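Local coordinates for lipopolysaccharide biosynthesis protein wbpB (Thermus thermophilus, PDB 3O9Z) that is an NAD-binding dehydrogenase involved in the biosynthesis of 2,3-diacetamido-2,3-dideoxy-D-mannuronic acid, a lipopolysaccharide sugar, at residues 24-38 with 46-59. Residues are numbered along the deposited sequence; the frame is centred on the assembly and turned at random.
With NAD (nicotinamide-adenine-dinucleotide), chain E.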
loop_
_atom_site.group_PDB
_atom_site.type_symbol
_atom_site.label_atom_id
_atom_site.label_comp_id
_atom_site.label_asym_id
_atom_site.label_seq_id
_atom_site.Cartn_x
_atom_site.Cartn_y
_atom_site.Cartn_z
ATOM N N LYS A 24 0.400 -24.587 -15.728
ATOM C CA LYS A 24 1.259 -25.772 -15.712
ATOM C C LYS A 24 0.582 -26.931 -16.460
ATOM O O LYS A 24 1.097 -27.426 -17.479
ATOM C CB LYS A 24 1.548 -26.154 -14.259
ATOM C CG LYS A 24 2.152 -27.520 -14.037
ATOM C CD LYS A 24 3.625 -27.342 -13.763
ATOM C CE LYS A 24 4.232 -26.345 -14.739
ATOM N NZ LYS A 24 5.225 -25.491 -14.037
ATOM N N GLU A 25 -0.575 -27.342 -15.940
ATOM C CA GLU A 25 -1.261 -28.553 -16.376
ATOM C C GLU A 25 -1.728 -28.458 -17.833
ATOM O O GLU A 25 -1.850 -29.474 -18.500
ATOM C CB GLU A 25 -2.402 -28.916 -15.406
ATOM C CG GLU A 25 -1.891 -29.253 -14.016
ATOM C CD GLU A 25 -2.934 -29.764 -13.033
ATOM O OE1 GLU A 25 -4.145 -29.484 -13.191
ATOM O OE2 GLU A 25 -2.524 -30.394 -12.035
ATOM N N VAL A 26 -1.923 -27.271 -18.390
ATOM C CA VAL A 26 -2.216 -27.192 -19.820
ATOM C C VAL A 26 -0.972 -27.019 -20.717
ATOM O O VAL A 26 -1.103 -26.779 -21.920
ATOM C CB VAL A 26 -3.248 -26.101 -20.153
ATOM C CG1 VAL A 26 -4.591 -26.359 -19.451
ATOM C CG2 VAL A 26 -2.706 -24.686 -19.874
ATOM N N GLY A 27 0.221 -27.085 -20.128
ATOM C CA GLY A 27 1.489 -26.950 -20.870
ATOM C C GLY A 27 1.848 -25.549 -21.314
ATOM O O GLY A 27 2.573 -25.353 -22.299
ATOM N N GLY A 28 1.356 -24.560 -20.565
ATOM C CA GLY A 28 1.602 -23.161 -20.898
ATOM C C GLY A 28 2.885 -22.708 -20.215
ATOM O O GLY A 28 3.395 -23.429 -19.393
ATOM N N VAL A 29 3.331 -21.500 -20.527
ATOM C CA VAL A 29 4.428 -20.935 -19.742
ATOM C C VAL A 29 3.978 -19.591 -19.197
ATOM O O VAL A 29 3.418 -18.772 -19.921
ATOM C CB VAL A 29 5.706 -20.820 -20.615
ATOM C CG1 VAL A 29 5.447 -19.945 -21.809
ATOM C CG2 VAL A 29 6.859 -20.271 -19.750
ATOM N N LEU A 30 4.320 -19.354 -17.918
ATOM C CA LEU A 30 4.090 -18.068 -17.307
ATOM C C LEU A 30 5.297 -17.206 -17.662
ATOM O O LEU A 30 6.402 -17.455 -17.147
ATOM C CB LEU A 30 3.934 -18.243 -15.794
ATOM C CG LEU A 30 3.685 -16.911 -15.088
ATOM C CD1 LEU A 30 2.350 -16.279 -15.561
ATOM C CD2 LEU A 30 3.731 -17.054 -13.546
ATOM N N VAL A 31 5.079 -16.211 -18.499
ATOM C CA VAL A 31 6.158 -15.336 -18.940
ATOM C C VAL A 31 6.405 -14.212 -17.916
ATOM O O VAL A 31 7.553 -13.839 -17.679
ATOM C CB VAL A 31 5.829 -14.738 -20.323
ATOM C CG1 VAL A 31 6.895 -13.773 -20.810
ATOM C CG2 VAL A 31 5.667 -15.897 -21.330
ATOM N N ALA A 32 5.343 -13.657 -17.330
ATOM C CA ALA A 32 5.476 -12.471 -16.502
ATOM C C ALA A 32 4.219 -12.395 -15.656
ATOM O O ALA A 32 3.142 -12.873 -16.044
ATOM C CB ALA A 32 5.623 -11.215 -17.310
ATOM N N SER A 33 4.380 -11.832 -14.469
ATOM C CA SER A 33 3.224 -11.544 -13.597
ATOM C C SER A 33 3.276 -10.138 -13.073
ATOM O O SER A 33 4.340 -9.509 -13.034
ATOM C CB SER A 33 3.241 -12.483 -12.379
ATOM O OG SER A 33 3.377 -13.857 -12.640
ATOM N N LEU A 34 2.108 -9.670 -12.618
ATOM C CA LEU A 34 1.914 -8.350 -12.053
ATOM C C LEU A 34 1.186 -8.525 -10.724
ATOM O O LEU A 34 0.111 -9.140 -10.681
ATOM C CB LEU A 34 1.002 -7.470 -12.947
ATOM C CG LEU A 34 0.523 -6.148 -12.375
ATOM C CD1 LEU A 34 1.661 -5.181 -12.030
ATOM C CD2 LEU A 34 -0.475 -5.495 -13.376
ATOM N N ASP A 35 1.710 -7.892 -9.666
ATOM C CA ASP A 35 0.911 -7.704 -8.427
ATOM C C ASP A 35 1.621 -6.599 -7.663
ATOM O O ASP A 35 2.848 -6.682 -7.501
ATOM C CB ASP A 35 0.885 -8.974 -7.552
ATOM C CG ASP A 35 -0.241 -8.984 -6.529
ATOM O OD1 ASP A 35 -0.350 -7.965 -5.844
ATOM O OD2 ASP A 35 -0.992 -9.969 -6.498
ATOM N N PRO A 36 0.902 -5.567 -7.219
ATOM C CA PRO A 36 1.497 -4.503 -6.401
ATOM C C PRO A 36 2.022 -5.068 -5.080
ATOM O O PRO A 36 2.936 -4.422 -4.521
ATOM C CB PRO A 36 0.352 -3.524 -6.157
ATOM C CG PRO A 36 -0.654 -3.860 -7.339
ATOM C CD PRO A 36 -0.533 -5.353 -7.516
ATOM N N ALA A 37 1.504 -6.212 -4.644
ATOM C CA ALA A 37 2.054 -6.892 -3.465
ATOM C C ALA A 37 3.090 -7.897 -3.858
ATOM O O ALA A 37 3.003 -8.576 -4.889
ATOM C CB ALA A 37 0.950 -7.569 -2.693
ATOM N N THR A 38 4.102 -8.052 -3.008
ATOM C CA THR A 38 5.218 -8.896 -3.398
ATOM C C THR A 38 5.305 -10.192 -2.605
ATOM O O THR A 38 6.322 -10.912 -2.702
ATOM C CB THR A 38 6.564 -8.190 -3.268
ATOM O OG1 THR A 38 6.766 -7.938 -1.871
ATOM C CG2 THR A 38 6.599 -6.849 -3.964
ATOM N N PHE A 46 6.584 -23.082 -9.250
ATOM C CA PHE A 46 5.890 -23.368 -10.514
ATOM C C PHE A 46 6.681 -22.886 -11.726
ATOM O O PHE A 46 6.866 -23.624 -12.708
ATOM C CB PHE A 46 4.505 -22.684 -10.562
ATOM C CG PHE A 46 3.494 -23.257 -9.598
ATOM C CD1 PHE A 46 2.624 -24.274 -9.987
ATOM C CD2 PHE A 46 3.433 -22.780 -8.301
ATOM C CE1 PHE A 46 1.704 -24.781 -9.095
ATOM C CE2 PHE A 46 2.521 -23.289 -7.393
ATOM C CZ PHE A 46 1.656 -24.296 -7.798
ATOM N N PHE A 47 7.038 -21.604 -11.712
ATOM C CA PHE A 47 7.653 -20.943 -12.850
ATOM C C PHE A 47 8.788 -20.065 -12.351
ATOM O O PHE A 47 8.663 -18.837 -12.287
ATOM C CB PHE A 47 6.625 -20.112 -13.658
ATOM C CG PHE A 47 5.592 -20.956 -14.353
ATOM C CD1 PHE A 47 5.926 -21.614 -15.524
ATOM C CD2 PHE A 47 4.330 -21.137 -13.787
ATOM C CE1 PHE A 47 4.970 -22.434 -16.157
ATOM C CE2 PHE A 47 3.383 -21.943 -14.402
ATOM C CZ PHE A 47 3.703 -22.596 -15.588
ATOM N N PRO A 48 9.922 -20.708 -12.024
ATOM C CA PRO A 48 11.022 -19.990 -11.388
ATOM C C PRO A 48 11.762 -18.991 -12.274
ATOM O O PRO A 48 12.580 -18.241 -11.752
ATOM C CB PRO A 48 11.971 -21.122 -10.964
ATOM C CG PRO A 48 11.703 -22.228 -11.923
ATOM C CD PRO A 48 10.193 -22.150 -12.145
ATOM N N GLU A 49 11.424 -18.865 -13.561
ATOM C CA GLU A 49 12.047 -17.889 -14.473
ATOM C C GLU A 49 11.134 -16.732 -14.946
ATOM O O GLU A 49 11.525 -15.815 -15.685
ATOM C CB GLU A 49 12.701 -18.629 -15.659
ATOM C CG GLU A 49 14.033 -19.264 -15.237
ATOM C CD GLU A 49 14.664 -20.212 -16.239
ATOM O OE1 GLU A 49 14.146 -20.371 -17.364
ATOM O OE2 GLU A 49 15.694 -20.822 -15.874
ATOM N N ALA A 50 9.887 -16.732 -14.448
ATOM C CA ALA A 50 8.939 -15.707 -14.845
ATOM C C ALA A 50 9.391 -14.326 -14.400
ATOM O O ALA A 50 9.910 -14.151 -13.276
ATOM C CB ALA A 50 7.550 -15.997 -14.250
ATOM N N GLU A 51 9.182 -13.318 -15.222
ATOM C CA GLU A 51 9.412 -11.937 -14.870
ATOM C C GLU A 51 8.331 -11.513 -13.860
ATOM O O GLU A 51 7.232 -12.072 -13.836
ATOM C CB GLU A 51 9.400 -10.949 -16.057
ATOM C CG GLU A 51 10.449 -11.132 -17.167
ATOM C CD GLU A 51 11.902 -11.164 -16.754
ATOM O OE1 GLU A 51 12.643 -11.943 -17.397
ATOM O OE2 GLU A 51 12.302 -10.366 -15.874
ATOM N N PHE A 52 8.605 -10.449 -13.115
ATOM C CA PHE A 52 7.663 -10.007 -12.093
ATOM C C PHE A 52 7.663 -8.487 -12.010
ATOM O O PHE A 52 8.721 -7.841 -12.054
ATOM C CB PHE A 52 7.974 -10.620 -10.703
ATOM C CG PHE A 52 7.037 -10.116 -9.625
ATOM C CD1 PHE A 52 5.735 -10.620 -9.576
ATOM C CD2 PHE A 52 7.361 -9.017 -8.823
ATOM C CE1 PHE A 52 4.823 -10.132 -8.660
ATOM C CE2 PHE A 52 6.444 -8.518 -7.881
ATOM C CZ PHE A 52 5.171 -9.077 -7.820
ATOM N N PHE A 53 6.483 -7.878 -11.917
ATOM C CA PHE A 53 6.316 -6.454 -11.828
ATOM C C PHE A 53 5.366 -6.087 -10.691
ATOM O O PHE A 53 4.360 -6.813 -10.506
ATOM C CB PHE A 53 5.702 -5.914 -13.154
ATOM C CG PHE A 53 6.618 -6.146 -14.330
ATOM C CD1 PHE A 53 7.479 -5.139 -14.720
ATOM C CD2 PHE A 53 6.605 -7.388 -14.962
ATOM C CE1 PHE A 53 8.378 -5.379 -15.781
ATOM C CE2 PHE A 53 7.534 -7.641 -16.014
ATOM C CZ PHE A 53 8.412 -6.619 -16.367
ATOM N N THR A 54 5.664 -4.991 -10.002
ATOM C CA THR A 54 4.703 -4.386 -9.086
ATOM C C THR A 54 3.942 -3.198 -9.702
ATOM O O THR A 54 2.897 -2.811 -9.175
ATOM C CB THR A 54 5.395 -3.873 -7.793
ATOM O OG1 THR A 54 6.384 -2.903 -8.175
ATOM C CG2 THR A 54 6.014 -5.025 -7.000
ATOM N N GLU A 55 4.444 -2.597 -10.787
ATOM C CA GLU A 55 3.848 -1.388 -11.370
ATOM C C GLU A 55 3.147 -1.796 -12.684
ATOM O O GLU A 55 3.764 -2.332 -13.619
ATOM C CB GLU A 55 4.941 -0.372 -11.774
ATOM C CG GLU A 55 5.958 -0.177 -10.638
ATOM C CD GLU A 55 5.316 0.253 -9.348
ATOM O OE1 GLU A 55 5.702 -0.284 -8.290
ATOM O OE2 GLU A 55 4.419 1.106 -9.346
ATOM N N PRO A 56 1.818 -1.626 -12.722
ATOM C CA PRO A 56 1.108 -1.991 -13.951
ATOM C C PRO A 56 1.697 -1.339 -15.216
ATOM O O PRO A 56 1.670 -2.000 -16.232
ATOM C CB PRO A 56 -0.315 -1.475 -13.672
ATOM C CG PRO A 56 -0.450 -1.651 -12.161
ATOM C CD PRO A 56 0.903 -1.162 -11.657
ATOM N N GLU A 57 2.149 -0.102 -15.122
ATOM C CA GLU A 57 2.666 0.641 -16.300
ATOM C C GLU A 57 3.909 -0.041 -16.800
ATOM O O GLU A 57 4.114 -0.185 -18.013
ATOM C CB GLU A 57 2.928 2.112 -15.990
ATOM C CG GLU A 57 1.693 2.879 -15.401
ATOM C CD GLU A 57 1.696 2.955 -13.885
ATOM O OE1 GLU A 57 1.476 4.051 -13.357
ATOM O OE2 GLU A 57 2.008 1.920 -13.237
ATOM N N ALA A 58 4.745 -0.524 -15.874
ATOM C CA ALA A 58 5.948 -1.228 -16.300
ATOM C C ALA A 58 5.668 -2.606 -16.872
ATOM O O ALA A 58 6.286 -3.042 -17.853
ATOM C CB ALA A 58 6.937 -1.373 -15.102
ATOM N N PHE A 59 4.709 -3.346 -16.290
ATOM C CA PHE A 59 4.312 -4.630 -16.809
ATOM C C PHE A 59 3.732 -4.438 -18.236
ATOM O O PHE A 59 4.135 -5.177 -19.105
ATOM C CB PHE A 59 3.151 -5.062 -15.894
ATOM C CG PHE A 59 2.492 -6.368 -16.240
ATOM C CD1 PHE A 59 3.066 -7.617 -16.101
ATOM C CD2 PHE A 59 1.153 -6.328 -16.666
ATOM C CE1 PHE A 59 2.389 -8.823 -16.308
ATOM C CE2 PHE A 59 0.461 -7.503 -16.882
ATOM C CZ PHE A 59 1.013 -8.763 -16.731
HETATM P PA NAD E . -7.094 -11.656 -2.995
HETATM O O1A NAD E . -6.590 -12.829 -2.242
HETATM O O2A NAD E . -7.482 -10.341 -2.302
HETATM O O5B NAD E . -5.924 -11.426 -4.032
HETATM C C5B NAD E . -6.079 -10.301 -4.852
HETATM C C4B NAD E . -4.698 -9.960 -5.462
HETATM O O4B NAD E . -4.820 -8.921 -6.468
HETATM C C3B NAD E . -3.805 -9.347 -4.347
HETATM O O3B NAD E . -2.562 -10.067 -4.214
HETATM C C2B NAD E . -3.625 -7.875 -4.756
HETATM O O2B NAD E . -2.373 -7.291 -4.369
HETATM C C1B NAD E . -3.676 -8.074 -6.300
HETATM N N9A NAD E . -3.934 -6.779 -6.982
HETATM C C8A NAD E . -4.459 -5.585 -6.591
HETATM N N7A NAD E . -4.423 -4.703 -7.588
HETATM C C5A NAD E . -3.776 -5.300 -8.642
HETATM C C6A NAD E . -3.397 -4.888 -9.975
HETATM N N6A NAD E . -3.636 -3.606 -10.393
HETATM N N1A NAD E . -2.804 -5.853 -10.667
HETATM C C2A NAD E . -2.523 -7.107 -10.339
HETATM N N3A NAD E . -2.845 -7.508 -9.082
HETATM C C4A NAD E . -3.476 -6.628 -8.297
HETATM O O3 NAD E . -8.366 -12.111 -3.852
HETATM P PN NAD E . -8.735 -13.468 -4.534
HETATM O O1N NAD E . -9.697 -14.227 -3.621
HETATM O O2N NAD E . -7.495 -14.162 -5.024
HETATM O O5D NAD E . -9.701 -13.015 -5.724
HETATM C C5D NAD E . -9.013 -12.689 -6.905
HETATM C C4D NAD E . -10.055 -12.767 -8.035
HETATM O O4D NAD E . -10.373 -14.171 -8.162
HETATM C C3D NAD E . -11.369 -12.008 -7.801
HETATM O O3D NAD E . -11.846 -11.613 -9.127
HETATM C C2D NAD E . -12.285 -13.135 -7.297
HETATM O O2D NAD E . -13.650 -12.905 -7.610
HETATM C C1D NAD E . -11.779 -14.414 -7.977
HETATM N N1N NAD E . -12.046 -15.625 -7.203
HETATM C C2N NAD E . -12.590 -16.665 -7.798
HETATM C C3N NAD E . -12.872 -17.866 -7.179
HETATM C C7N NAD E . -13.550 -18.889 -7.996
HETATM O O7N NAD E . -13.471 -18.897 -9.243
HETATM N N7N NAD E . -14.123 -19.856 -7.290
HETATM C C4N NAD E . -12.528 -17.980 -5.826
HETATM C C5N NAD E . -11.873 -16.893 -5.245
HETATM C C6N NAD E . -11.612 -15.712 -5.936
HETATM O O HOH W 1 6.075 -13.696 -11.854
#
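Strands 29-34 and 51-53 pair in parallel, their axes 4.6 Å apart and 14° from aligned, through four alternating backbone hydrogen bonds: Glu51 N to Val31 O, Ser33 N to Glu51 O, Phe53 N to Ser33 O and Asp35 N to Phe53 O. Glu51 O also accepts a bond from a water that meets Ser33 OG at 2.8 Å. On the face carrying Ala32 and Leu34, helix 56-68 folds back over the strands. Leu34 CB sits over the centre of the Phe59 ring, 3.6 Å from its centroid, while Leu34 CD2 touches the rim of that ring, Pro56 and the adenine of NAD. With CG of Leu34 anti to the backbone N (chi1 170°), both methyls reach the start of the helix. At the other end of the contact, the Phe47 ring is sandwiched between Leu30 CB on one face and Lys24 NZ over the other, in a cation-pi contact 3.9 Å from the centroid. The outer edge of the pair meets a second subunit, where Lys164 forms a salt bridge with Glu51. Just past the C-terminal end of strand 29-34, Asp35 OD1 accepts hydrogen bonds from Ala37 N, in an Asx turn, and from NAD O2B at 2.6 Å, while OD2 accepts one from NAD O3B at 2.8 Å. Pro36 CD packs against the adenine, 3.3 Å from NAD C4A. An acidic residue gripping both adenosine-ribose hydroxyls after the second strand is the hallmark of an NAD-binding Rossmann fold.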